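Local coordinates for protein cystatin-2 (Ornithodoros moubata, PDB 3L0R) that inhibits a broad range of cysteine cathepsins, both endopeptidases and exopeptidases, and is secreted in the saliva of a soft tick, at residues Gly5-Gln10 and Gly51-Leu56; Ala15-Leu20 and Lys42-Gln47; Leu20-Thr25 and Val70-Glu75. One frame throughout, in Å; residues are numbered along the deposited sequence.

Contact 1: Gly5-Gln10 and Gly51-Leu56; sequences GGWTRQ and GMNYKL
The indole of Trp7 is the broad surface on which this contact is built, with the aliphatic part and ammonium group of Lys55 on one of its faces and the CB of Asn53 near the far corner of its benzene ring. Lys55 starts close to that corner, its CB 3.6 Å from CZ3 of Trp7, and then runs back across the indole. Bends at chi2 and at chi3 (77°) fold the chain over the ring instead of letting it reach straight away from the strand. Lys55 CE therefore stands 4.1 Å above the centroid of the six-membered ring, only 8° off its normal, in a CH-pi contact. One atom further, Lys55 NZ lies 4.1 Å from the centroid of the five-membered ring, a cation-pi interaction with the ammonium group over the face but displaced toward the rim. Lysine suits the place because its methylenes pack on the ring while its charge meets the electron-rich indole.

In the cystatin fold the strand 34-48 runs between strands 8-10 and 52-66, so Trp7 reaches past a whole strand to meet Lys55 and Asn53. These two, alternate residues of strand 52-66, face the indole, whereas the intervening Tyr54 turns the other way and meets Phe17 and Leu20 of the helix. The glycines just before Trp7 and the hairpin loop ending at Gly51 belong to regions that, as in other cystatins, probably form part of the wedge entering the protease cleft.

Asn53 approaches the ring obliquely, its CB 3.5 Å from CH2 of Trp7. Asparagine serves here twice: while CB packs on the indole, ND2 donates to OE1 of Gln47 on the strand between, and the Gln47 side chain also packs on Trp7.

Contact 2: Ala15-Leu20 and Lys42-Gln47; sequences ARFLEL and KEVETQ
Phe17 of the helix lies with one face over Val44 of the strand; in the cystatin fold, an antiparallel sheet wrapped round one helix, this contact sets the helix on strand 34-48. Along the strand, Lys42 and Glu43 come first, both opposite Thr57 in a classic beta bulge, and their side chains are spent on charged partners: Lys42 on Glu59, Glu43 on Arg9. Val44 is the first to point at the helix. With CG1 anti to its backbone N (chi1 178°), that methyl sits 3.6 Å from the centroid of the Phe17 ring and 5° off the normal, a nearly axial CH-pi contact. Its other methyl, CG2, reaches CB of Phe17 at 3.9 Å, so a branched valine covers both the ring and its root. Glu45 turns away from the helix and pairs with Arg9. Thr46 faces inward again: its CG2 approaches CE1 of Phe17 obliquely at 4.4 Å, while OG1 meets a water and, weakly, NE2 of Gln10. The guanidinium of Arg16 has CZ of Phe17 over one face. The water, 3.2 Å from Thr46 OG1, makes a weak link to Arg16, accepting from NH2.

Contact 3: Leu20-Thr25 and Val70-Glu75; sequences LAHFAT and VQYSAE
His22, on the helix, is gripped by two residues of 70-75 that meet its ring from different directions. At the edge, in the imidazole plane, ND1 is 2.7 Å from OH of Tyr72 in a hydrogen bond for which either group could be the donor; ND1 likewise lies near the plane of the phenol. The two rings meet rim to rim, with their planes at 48°. Over one face, almost centred, sits CB of Ala74, 3.5 Å from the imidazole centroid in a CH-pi contact. A methyl is small enough to let the loop backbone come this close, with the CA atoms of His22 and Ala74 6.5 Å apart. Tyr72 extends with CG anti to its backbone N (chi1 -176°), which carries the phenol across to the helix; its hydroxyl also bonds Thr37, and its ring meets Tyr35 edge-to-face.

The solvent side is looser: Ser73 and Glu75 turn their CB atoms away from the helix, and Ala74 itself stays exposed. On the helix side, Thr25 turns instead to its own backbone and the sheet, its OG1 bonding Ala21 O at 2.9 Å and the hydroxyl of Tyr106. Segment 70-75 lies within the span closed by the Cys65-Cys77 disulfide and probably corresponds to the appending structure of type 2 cystatins, between strands 52-66 and 86-95.

Overall arrangement
From the N terminus, strand 8-10 leads into helix 15-25, which lies across the antiparallel sheet. Contact 1 closes a loop from 5-10 to 51-56 that takes in the helix and strand 34-48; contact 2 falls wholly within it. Contact 3 starts at Leu20, where contact 2's helical segment ends, and runs to 70-75, so its span crosses both others. Contacts 1 and 2 touch, as where Met52 packs on Thr46: contact 1 ties the segment leading into the edge strand to strand 52-66, and contact 2 sets the first turns of the helix on strand 34-48 between them. Contact 3, about 21 Å from contact 1 between centres, ties the C-terminal half of the helix to the loop after strand 52-66.

Contact 1: Gly5-Gln10 and Gly51-Leu56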
loop_
_atom_site.group_PDB
_atom_site.type_symbol
_atom_site.label_atom_id
_atom_site.label_comp_id
_atom_site.label_asym_id
_atom_site.label_seq_id
_atom_site.Cartn_x
_atom_site.Cartn_y
_atom_site.Cartn_z
ATOM N N GLY A 5 6.476 -20.898 8.559
ATOM C CA GLY A 5 7.227 -19.727 8.104
ATOM C C GLY A 5 6.807 -19.136 6.765
ATOM O O GLY A 5 7.250 -18.038 6.419
ATOM N N GLY A 6 5.961 -19.845 6.010
ATOM C CA GLY A 6 5.621 -19.444 4.643
ATOM C C GLY A 6 4.654 -18.275 4.516
ATOM O O GLY A 6 4.247 -17.676 5.509
ATOM N N TRP A 7 4.294 -17.943 3.280
ATOM C CA TRP A 7 3.312 -16.908 3.009
ATOM C C TRP A 7 1.910 -17.502 3.006
ATOM O O TRP A 7 1.686 -18.546 2.410
ATOM C CB TRP A 7 3.621 -16.223 1.673
ATOM C CG TRP A 7 4.869 -15.376 1.737
ATOM C CD1 TRP A 7 6.136 -15.753 1.378
ATOM C CD2 TRP A 7 4.977 -14.019 2.215
ATOM N NE1 TRP A 7 7.017 -14.719 1.588
ATOM C CE2 TRP A 7 6.339 -13.645 2.105
ATOM C CE3 TRP A 7 4.058 -13.085 2.720
ATOM C CZ2 TRP A 7 6.807 -12.371 2.484
ATOM C CZ3 TRP A 7 4.518 -11.830 3.095
ATOM C CH2 TRP A 7 5.884 -11.482 2.978
ATOM N N THR A 8 0.964 -16.849 3.675
ATOM C CA THR A 8 -0.424 -17.316 3.662
ATOM C C THR A 8 -1.314 -16.375 2.857
ATOM O O THR A 8 -1.415 -15.187 3.156
ATOM C CB THR A 8 -0.940 -17.519 5.086
ATOM O OG1 THR A 8 -0.107 -18.494 5.722
ATOM C CG2 THR A 8 -2.389 -18.007 5.102
ATOM N N ARG A 9 -1.943 -16.899 1.819
ATOM C CA ARG A 9 -2.804 -16.062 0.987
ATOM C C ARG A 9 -4.112 -15.710 1.707
ATOM O O ARG A 9 -4.757 -16.572 2.310
ATOM C CB ARG A 9 -3.065 -16.677 -0.400
ATOM C CG ARG A 9 -3.685 -15.668 -1.360
ATOM C CD ARG A 9 -3.525 -16.067 -2.815
ATOM N NE ARG A 9 -2.214 -15.703 -3.336
ATOM C CZ ARG A 9 -1.232 -16.583 -3.511
ATOM N NH1 ARG A 9 -1.433 -17.866 -3.215
ATOM N NH2 ARG A 9 -0.050 -16.190 -3.982
ATOM N N GLN A 10 -4.463 -14.424 1.644
ATOM C CA GLN A 10 -5.634 -13.866 2.307
ATOM C C GLN A 10 -6.696 -13.422 1.305
ATOM O O GLN A 10 -6.433 -13.266 0.086
ATOM C CB GLN A 10 -5.218 -12.659 3.153
ATOM C CG GLN A 10 -4.103 -12.943 4.166
ATOM C CD GLN A 10 -4.504 -13.961 5.221
ATOM O OE1 GLN A 10 -5.679 -14.061 5.587
ATOM N NE2 GLN A 10 -3.530 -14.718 5.720
ATOM N N GLY A 51 6.763 -10.286 14.407
ATOM C CA GLY A 51 5.799 -9.345 13.844
ATOM C C GLY A 51 5.151 -10.013 12.633
ATOM O O GLY A 51 5.177 -11.247 12.506
ATOM N N MET A 52 4.587 -9.202 11.740
ATOM C CA MET A 52 3.887 -9.664 10.542
ATOM C C MET A 52 4.375 -8.950 9.286
ATOM O O MET A 52 4.539 -7.725 9.283
ATOM C CB MET A 52 2.385 -9.407 10.674
ATOM C CG MET A 52 1.663 -10.324 11.651
ATOM S SD MET A 52 1.504 -12.016 11.026
ATOM C CE MET A 52 0.926 -11.659 9.393
ATOM N N ASN A 53 4.592 -9.727 8.225
ATOM C CA ASN A 53 4.795 -9.179 6.898
ATOM C C ASN A 53 3.504 -9.220 6.108
ATOM O O ASN A 53 2.803 -10.238 6.118
ATOM C CB ASN A 53 5.862 -9.953 6.142
ATOM C CG ASN A 53 7.240 -9.614 6.593
ATOM O OD1 ASN A 53 7.548 -8.451 6.884
ATOM N ND2 ASN A 53 8.098 -10.627 6.663
ATOM N N TYR A 54 3.187 -8.106 5.444
ATOM C CA TYR A 54 2.022 -8.025 4.537
ATOM C C TYR A 54 2.556 -7.762 3.167
ATOM O O TYR A 54 3.277 -6.777 2.955
ATOM C CB TYR A 54 1.065 -6.910 4.939
ATOM C CG TYR A 54 0.460 -7.133 6.309
ATOM C CD1 TYR A 54 -0.773 -7.781 6.448
ATOM C CD2 TYR A 54 1.135 -6.724 7.476
ATOM C CE1 TYR A 54 -1.338 -8.003 7.706
ATOM C CE2 TYR A 54 0.590 -6.935 8.721
ATOM C CZ TYR A 54 -0.641 -7.578 8.830
ATOM O OH TYR A 54 -1.187 -7.797 10.060
ATOM N N LYS A 55 2.258 -8.689 2.257
ATOM C CA LYS A 55 2.579 -8.543 0.844
ATOM C C LYS A 55 1.306 -8.227 0.014
ATOM O O LYS A 55 0.436 -9.078 -0.204
ATOM C CB LYS A 55 3.337 -9.771 0.340
ATOM C CG LYS A 55 3.622 -9.748 -1.163
ATOM C CD LYS A 55 4.999 -10.252 -1.473
ATOM C CE LYS A 55 5.074 -11.746 -1.397
ATOM N NZ LYS A 55 6.484 -12.176 -1.324
ATOM N N LEU A 56 1.219 -6.983 -0.446
ATOM C CA LEU A 56 0.051 -6.513 -1.169
ATOM C C LEU A 56 0.369 -6.227 -2.629
ATOM O O LEU A 56 1.284 -5.442 -2.940
ATOM C CB LEU A 56 -0.522 -5.260 -0.499
ATOM C CG LEU A 56 -0.443 -5.199 1.039
ATOM C CD1 LEU A 56 -0.673 -3.787 1.516
ATOM C CD2 LEU A 56 -1.426 -6.180 1.723
#

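Contact 2: Ala15-Leu20 and Lys42-Gln47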
loop_
_atom_site.group_PDB
_atom_site.type_symbol
_atom_site.label_atom_id
_atom_site.label_comp_id
_atom_site.label_asym_id
_atom_site.label_seq_id
_atom_site.Cartn_x
_atom_site.Cartn_y
_atom_site.Cartn_z
ATOM N N ALA A 15 -10.852 -4.757 4.625
ATOM C CA ALA A 15 -10.587 -3.343 4.871
ATOM C C ALA A 15 -9.168 -3.045 5.372
ATOM O O ALA A 15 -8.538 -2.099 4.896
ATOM C CB ALA A 15 -11.633 -2.761 5.830
ATOM N N ARG A 16 -8.678 -3.849 6.320
ATOM C CA ARG A 16 -7.343 -3.670 6.911
ATOM C C ARG A 16 -6.251 -3.670 5.840
ATOM O O ARG A 16 -5.249 -2.975 5.958
ATOM C CB ARG A 16 -7.060 -4.729 7.999
ATOM C CG ARG A 16 -7.107 -6.179 7.499
ATOM C CD ARG A 16 -7.410 -7.190 8.606
ATOM N NE ARG A 16 -6.214 -7.923 9.052
ATOM C CZ ARG A 16 -5.974 -9.220 8.823
ATOM N NH1 ARG A 16 -6.850 -9.973 8.152
ATOM N NH2 ARG A 16 -4.853 -9.774 9.278
ATOM N N PHE A 17 -6.462 -4.421 4.776
ATOM C CA PHE A 17 -5.468 -4.504 3.732
ATOM C C PHE A 17 -5.513 -3.277 2.844
ATOM O O PHE A 17 -4.471 -2.850 2.316
ATOM C CB PHE A 17 -5.643 -5.783 2.920
ATOM C CG PHE A 17 -5.539 -7.039 3.740
ATOM C CD1 PHE A 17 -4.536 -7.186 4.709
ATOM C CD2 PHE A 17 -6.430 -8.081 3.538
ATOM C CE1 PHE A 17 -4.440 -8.350 5.456
ATOM C CE2 PHE A 17 -6.341 -9.255 4.285
ATOM C CZ PHE A 17 -5.347 -9.394 5.243
ATOM N N LEU A 18 -6.703 -2.694 2.695
ATOM C CA LEU A 18 -6.838 -1.448 1.946
ATOM C C LEU A 18 -6.161 -0.312 2.729
ATOM O O LEU A 18 -5.441 0.520 2.158
ATOM C CB LEU A 18 -8.313 -1.141 1.635
ATOM C CG LEU A 18 -8.616 0.126 0.831
ATOM C CD1 LEU A 18 -7.915 0.150 -0.538
ATOM C CD2 LEU A 18 -10.118 0.288 0.692
ATOM N N GLU A 19 -6.385 -0.309 4.035
ATOM C CA GLU A 19 -5.737 0.622 4.940
ATOM C C GLU A 19 -4.201 0.572 4.804
ATOM O O GLU A 19 -3.528 1.611 4.711
ATOM C CB GLU A 19 -6.174 0.305 6.372
ATOM C CG GLU A 19 -6.028 1.444 7.376
ATOM C CD GLU A 19 -6.932 1.268 8.599
ATOM O OE1 GLU A 19 -6.771 2.044 9.570
ATOM O OE2 GLU A 19 -7.807 0.363 8.584
ATOM N N LEU A 20 -3.660 -0.641 4.777
ATOM C CA LEU A 20 -2.220 -0.846 4.672
ATOM C C LEU A 20 -1.682 -0.417 3.300
ATOM O O LEU A 20 -0.575 0.123 3.196
ATOM C CB LEU A 20 -1.866 -2.311 4.974
ATOM C CG LEU A 20 -1.875 -2.751 6.441
ATOM C CD1 LEU A 20 -2.062 -4.255 6.520
ATOM C CD2 LEU A 20 -0.620 -2.363 7.198
ATOM N N LYS A 42 -5.447 -6.298 -5.266
ATOM C CA LYS A 42 -5.666 -7.495 -6.071
ATOM C C LYS A 42 -5.379 -8.775 -5.299
ATOM O O LYS A 42 -6.095 -9.778 -5.432
ATOM C CB LYS A 42 -4.816 -7.446 -7.345
ATOM C CG LYS A 42 -5.335 -6.477 -8.379
ATOM C CD LYS A 42 -4.203 -5.881 -9.190
ATOM C CE LYS A 42 -3.607 -6.860 -10.205
ATOM N NZ LYS A 42 -3.371 -6.230 -11.555
ATOM N N GLU A 43 -4.321 -8.735 -4.490
ATOM C CA GLU A 43 -3.830 -9.937 -3.848
ATOM C C GLU A 43 -3.110 -9.622 -2.539
ATOM O O GLU A 43 -2.435 -8.599 -2.439
ATOM C CB GLU A 43 -2.945 -10.704 -4.836
ATOM C CG GLU A 43 -2.159 -11.827 -4.210
ATOM C CD GLU A 43 -1.453 -12.713 -5.222
ATOM O OE1 GLU A 43 -1.450 -12.382 -6.453
ATOM O OE2 GLU A 43 -0.924 -13.760 -4.755
ATOM N N VAL A 44 -3.285 -10.493 -1.534
ATOM C CA VAL A 44 -2.667 -10.312 -0.204
ATOM C C VAL A 44 -2.086 -11.622 0.365
ATOM O O VAL A 44 -2.724 -12.665 0.325
ATOM C CB VAL A 44 -3.660 -9.693 0.834
ATOM C CG1 VAL A 44 -3.011 -9.563 2.222
ATOM C CG2 VAL A 44 -4.157 -8.343 0.358
ATOM N N GLU A 45 -0.869 -11.539 0.891
ATOM C CA GLU A 45 -0.201 -12.660 1.527
ATOM C C GLU A 45 0.454 -12.157 2.794
ATOM O O GLU A 45 1.055 -11.071 2.813
ATOM C CB GLU A 45 0.860 -13.279 0.617
ATOM C CG GLU A 45 0.294 -13.999 -0.590
ATOM C CD GLU A 45 1.313 -14.109 -1.709
ATOM O OE1 GLU A 45 1.489 -13.096 -2.460
ATOM O OE2 GLU A 45 1.920 -15.209 -1.833
ATOM N N THR A 46 0.329 -12.949 3.857
ATOM C CA THR A 46 0.903 -12.582 5.153
ATOM C C THR A 46 1.911 -13.616 5.589
ATOM O O THR A 46 1.817 -14.791 5.210
ATOM C CB THR A 46 -0.187 -12.393 6.229
ATOM O OG1 THR A 46 -1.003 -13.581 6.327
ATOM C CG2 THR A 46 -1.057 -11.208 5.859
ATOM N N GLN A 47 2.886 -13.176 6.367
ATOM C CA GLN A 47 3.943 -14.043 6.833
ATOM C C GLN A 47 4.212 -13.668 8.276
ATOM O O GLN A 47 4.421 -12.488 8.586
ATOM C CB GLN A 47 5.210 -13.843 5.996
ATOM C CG GLN A 47 6.388 -14.751 6.381
ATOM C CD GLN A 47 7.645 -14.429 5.595
ATOM O OE1 GLN A 47 8.092 -13.281 5.562
ATOM N NE2 GLN A 47 8.218 -15.439 4.950
HETATM O O HOH W 1 -3.021 -12.399 8.471
#

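Contact 3: Leu20-Thr25 and Val70-Glu75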
loop_
_atom_site.group_PDB
_atom_site.type_symbol
_atom_site.label_atom_id
_atom_site.label_comp_id
_atom_site.label_asym_id
_atom_site.label_seq_id
_atom_site.Cartn_x
_atom_site.Cartn_y
_atom_site.Cartn_z
ATOM N N LEU A 20 -3.660 -0.641 4.777
ATOM C CA LEU A 20 -2.220 -0.846 4.672
ATOM C C LEU A 20 -1.682 -0.417 3.300
ATOM O O LEU A 20 -0.575 0.123 3.196
ATOM C CB LEU A 20 -1.866 -2.311 4.974
ATOM C CG LEU A 20 -1.875 -2.751 6.441
ATOM C CD1 LEU A 20 -2.062 -4.255 6.520
ATOM C CD2 LEU A 20 -0.620 -2.363 7.198
ATOM N N ALA A 21 -2.479 -0.668 2.261
ATOM C CA ALA A 21 -2.144 -0.302 0.890
ATOM C C ALA A 21 -2.013 1.207 0.759
ATOM O O ALA A 21 -1.060 1.704 0.148
ATOM C CB ALA A 21 -3.166 -0.847 -0.084
ATOM N N HIS A 22 -2.932 1.938 1.367
ATOM C CA HIS A 22 -2.851 3.378 1.383
ATOM C C HIS A 22 -1.635 3.864 2.145
ATOM O O HIS A 22 -0.962 4.804 1.715
ATOM C CB HIS A 22 -4.117 3.960 1.999
ATOM C CG HIS A 22 -5.264 4.049 1.039
ATOM N ND1 HIS A 22 -5.284 4.939 -0.011
ATOM C CD2 HIS A 22 -6.431 3.368 0.977
ATOM C CE1 HIS A 22 -6.419 4.807 -0.675
ATOM N NE2 HIS A 22 -7.133 3.862 -0.093
ATOM N N PHE A 23 -1.356 3.233 3.280
ATOM C CA PHE A 23 -0.187 3.575 4.079
ATOM C C PHE A 23 1.074 3.463 3.234
ATOM O O PHE A 23 1.906 4.353 3.229
ATOM C CB PHE A 23 -0.068 2.684 5.333
ATOM C CG PHE A 23 1.296 2.729 5.963
ATOM C CD1 PHE A 23 1.683 3.826 6.749
ATOM C CD2 PHE A 23 2.219 1.702 5.736
ATOM C CE1 PHE A 23 2.955 3.880 7.309
ATOM C CE2 PHE A 23 3.496 1.756 6.281
ATOM C CZ PHE A 23 3.865 2.842 7.076
ATOM N N ALA A 24 1.197 2.365 2.508
ATOM C CA ALA A 24 2.402 2.095 1.735
ATOM C C ALA A 24 2.513 3.024 0.522
ATOM O O ALA A 24 3.615 3.463 0.156
ATOM C CB ALA A 24 2.427 0.634 1.300
ATOM N N THR A 25 1.373 3.324 -0.089
ATOM C CA THR A 25 1.341 4.124 -1.308
ATOM C C THR A 25 1.555 5.612 -1.020
ATOM O O THR A 25 2.311 6.296 -1.732
ATOM C CB THR A 25 0.021 3.877 -2.069
ATOM O OG1 THR A 25 -0.010 2.504 -2.483
ATOM C CG2 THR A 25 -0.107 4.763 -3.299
ATOM N N VAL A 70 -0.961 19.347 0.682
ATOM C CA VAL A 70 -1.968 18.779 1.593
ATOM C C VAL A 70 -1.424 17.535 2.280
ATOM O O VAL A 70 -0.440 16.935 1.823
ATOM C CB VAL A 70 -3.324 18.409 0.881
ATOM C CG1 VAL A 70 -4.057 19.662 0.388
ATOM C CG2 VAL A 70 -3.111 17.397 -0.250
ATOM N N GLN A 71 -2.064 17.147 3.380
ATOM C CA GLN A 71 -1.764 15.874 4.016
ATOM C C GLN A 71 -2.526 14.791 3.246
ATOM O O GLN A 71 -3.655 15.026 2.785
ATOM C CB GLN A 71 -2.174 15.909 5.492
ATOM C CG GLN A 71 -1.208 15.178 6.443
ATOM C CD GLN A 71 0.166 15.876 6.606
ATOM O OE1 GLN A 71 1.209 15.319 6.240
ATOM N NE2 GLN A 71 0.160 17.085 7.162
ATOM N N TYR A 72 -1.905 13.621 3.091
ATOM C CA TYR A 72 -2.539 12.488 2.420
ATOM C C TYR A 72 -3.709 11.912 3.207
ATOM O O TYR A 72 -3.566 11.607 4.392
ATOM C CB TYR A 72 -1.528 11.352 2.169
ATOM C CG TYR A 72 -2.148 10.209 1.386
ATOM C CD1 TYR A 72 -2.048 10.160 -0.012
ATOM C CD2 TYR A 72 -2.879 9.192 2.033
ATOM C CE1 TYR A 72 -2.635 9.110 -0.746
ATOM C CE2 TYR A 72 -3.469 8.156 1.310
ATOM C CZ TYR A 72 -3.343 8.125 -0.077
ATOM O OH TYR A 72 -3.932 7.110 -0.798
ATOM N N SER A 73 -4.841 11.715 2.536
ATOM C CA SER A 73 -5.902 10.843 3.052
ATOM C C SER A 73 -6.523 10.014 1.923
ATOM O O SER A 73 -6.629 10.483 0.786
ATOM C CB SER A 73 -6.979 11.632 3.805
ATOM O OG SER A 73 -7.742 12.435 2.929
ATOM N N ALA A 74 -6.928 8.785 2.248
ATOM C CA ALA A 74 -7.586 7.898 1.299
ATOM C C ALA A 74 -8.838 8.541 0.714
ATOM O O ALA A 74 -9.149 8.380 -0.474
ATOM C CB ALA A 74 -7.945 6.577 1.979
ATOM N N GLU A 75 -9.540 9.290 1.560
ATOM C CA GLU A 75 -10.843 9.865 1.233
ATOM C C GLU A 75 -10.721 11.068 0.302
ATOM O O GLU A 75 -11.543 11.266 -0.603
ATOM C CB GLU A 75 -11.551 10.239 2.548
ATOM C CG GLU A 75 -12.742 11.179 2.443
ATOM C CD GLU A 75 -13.132 11.765 3.796
ATOM O OE1 GLU A 75 -12.245 12.290 4.512
ATOM O OE2 GLU A 75 -14.329 11.703 4.143
#